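Probable thioesterase (Thermus thermophilus, PDB 1Z54) probably hydrolyses fatty acyl-CoA thioesters, as a hot-dog-fold member of the 4-hydroxybenzoyl-CoA thioesterase family. Local coordinates at residues L82-L87 with A115-P119. Residues are numbered along the deposited sequence; the frame is centred on the assembly and turned at random.
Sequences LSSRAL and AARIP
The carbonyl oxygen S84 O takes the amide I118 N at 2.6 Å (N-H...O angle 164°), and the same oxygen receives a CA-H...O contact from R117 CA at 3.1 Å. A water lies between R85 O and A116 O, within hydrogen-bonding distance of both. S84 and R85 lie at the tip of the short loop 83-85 that joins the antiparallel strands 72-82 and 86-95 in a β-hairpin; S83 N bonds to A86 O at its base. S83 suits this place because its short hydroxyl also donates to A86 O, from a position tilted out of the carbonyl plane. In the hot-dog fold, whose antiparallel sheet wraps a long helix, this turn meets the connection from strand 98-111 to the C-terminal helix 120-129, for which P119 is the N-cap residue. I118 supplies the apolar wedge: with chi2 at 172° its chain is extended, carrying CD1 to 4.0 Å from L82 CD1 and 3.9 Å from L87 CG, while L126 of the helix touches both leucines. Farther out, aliphatic R117 CG offers an apolar surface to one face of the flat R85 guanidinium, 3.7 Å from R85 CZ. The guanidinium planes stand 80° apart, unstacked, and both charged ends can stay in solvent.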
loop_
_atom_site.group_PDB
_atom_site.type_symbol
_atom_site.label_atom_id
_atom_site.label_comp_id
_atom_site.label_asym_id
_atom_site.label_seq_id
_atom_site.Cartn_x
_atom_site.Cartn_y
_atom_site.Cartn_z
ATOM N N LEU A 82 -9.625 -28.257 -3.671
ATOM C CA LEU A 82 -10.947 -27.860 -3.204
ATOM C C LEU A 82 -11.563 -28.911 -2.294
ATOM O O LEU A 82 -11.817 -30.038 -2.721
ATOM C CB LEU A 82 -11.886 -27.625 -4.393
ATOM C CG LEU A 82 -13.364 -27.397 -4.032
ATOM C CD1 LEU A 82 -13.511 -26.029 -3.399
ATOM C CD2 LEU A 82 -14.245 -27.509 -5.274
ATOM N N SER A 83 -11.802 -28.548 -1.039
ATOM C CA SER A 83 -12.423 -29.462 -0.093
ATOM C C SER A 83 -13.695 -28.784 0.399
ATOM O O SER A 83 -14.052 -27.706 -0.080
ATOM C CB SER A 83 -11.495 -29.743 1.089
ATOM O OG SER A 83 -11.293 -28.577 1.875
ATOM N N SER A 84 -14.380 -29.408 1.350
ATOM C CA SER A 84 -15.609 -28.832 1.875
ATOM C C SER A 84 -15.363 -27.578 2.719
ATOM O O SER A 84 -16.233 -26.717 2.816
ATOM C CB SER A 84 -16.371 -29.876 2.700
ATOM O OG SER A 84 -15.565 -30.410 3.742
ATOM N N ARG A 85 -14.176 -27.465 3.306
ATOM C CA ARG A 85 -13.862 -26.317 4.154
ATOM C C ARG A 85 -12.664 -25.483 3.709
ATOM O O ARG A 85 -12.349 -24.488 4.356
ATOM C CB ARG A 85 -13.611 -26.785 5.590
ATOM C CG ARG A 85 -14.788 -27.489 6.244
ATOM C CD ARG A 85 -14.314 -28.382 7.387
ATOM N NE ARG A 85 -15.409 -29.099 8.037
ATOM C CZ ARG A 85 -16.345 -28.518 8.782
ATOM N NH1 ARG A 85 -16.323 -27.205 8.976
ATOM N NH2 ARG A 85 -17.302 -29.252 9.339
ATOM N N ALA A 86 -12.006 -25.870 2.620
ATOM C CA ALA A 86 -10.821 -25.142 2.162
ATOM C C ALA A 86 -10.609 -25.113 0.656
ATOM O O ALA A 86 -11.156 -25.938 -0.084
ATOM C CB ALA A 86 -9.575 -25.720 2.832
ATOM N N LEU A 87 -9.786 -24.159 0.216
ATOM C CA LEU A 87 -9.459 -23.990 -1.196
ATOM C C LEU A 87 -7.985 -23.620 -1.318
ATOM O O LEU A 87 -7.418 -22.997 -0.415
ATOM C CB LEU A 87 -10.265 -22.854 -1.825
ATOM C CG LEU A 87 -11.698 -22.542 -1.406
ATOM C CD1 LEU A 87 -11.726 -21.952 -0.002
ATOM C CD2 LEU A 87 -12.276 -21.543 -2.397
ATOM N N ALA A 115 -15.224 -20.518 11.085
ATOM C CA ALA A 115 -14.779 -21.422 10.037
ATOM C C ALA A 115 -15.894 -22.436 9.806
ATOM O O ALA A 115 -16.448 -22.996 10.757
ATOM C CB ALA A 115 -13.499 -22.127 10.461
ATOM N N ALA A 116 -16.234 -22.665 8.545
ATOM C CA ALA A 116 -17.290 -23.611 8.224
ATOM C C ALA A 116 -17.142 -24.155 6.813
ATOM O O ALA A 116 -16.242 -23.755 6.067
ATOM C CB ALA A 116 -18.646 -22.947 8.381
ATOM N N ARG A 117 -18.025 -25.080 6.456
ATOM C CA ARG A 117 -17.992 -25.667 5.127
ATOM C C ARG A 117 -18.433 -24.612 4.119
ATOM O O ARG A 117 -19.195 -23.701 4.449
ATOM C CB ARG A 117 -18.943 -26.864 5.029
ATOM C CG ARG A 117 -18.775 -27.927 6.107
ATOM C CD ARG A 117 -19.659 -29.131 5.803
ATOM N NE ARG A 117 -20.997 -28.730 5.366
ATOM C CZ ARG A 117 -21.872 -28.064 6.115
ATOM N NH1 ARG A 117 -21.566 -27.716 7.359
ATOM N NH2 ARG A 117 -23.059 -27.740 5.620
ATOM N N ILE A 118 -17.943 -24.735 2.893
ATOM C CA ILE A 118 -18.312 -23.810 1.827
ATOM C C ILE A 118 -19.779 -24.071 1.474
ATOM O O ILE A 118 -20.156 -25.205 1.193
ATOM C CB ILE A 118 -17.458 -24.055 0.572
ATOM C CG1 ILE A 118 -15.986 -23.789 0.893
ATOM C CG2 ILE A 118 -17.953 -23.194 -0.573
ATOM C CD1 ILE A 118 -15.033 -24.175 -0.208
ATOM N N PRO A 119 -20.626 -23.027 1.501
ATOM C CA PRO A 119 -22.040 -23.233 1.164
ATOM C C PRO A 119 -22.219 -23.994 -0.155
ATOM O O PRO A 119 -21.465 -23.798 -1.105
ATOM C CB PRO A 119 -22.607 -21.804 1.123
ATOM C CG PRO A 119 -21.386 -20.920 0.984
ATOM C CD PRO A 119 -20.362 -21.618 1.828
HETATM O O HOH W 1 -13.410 -23.620 6.632
#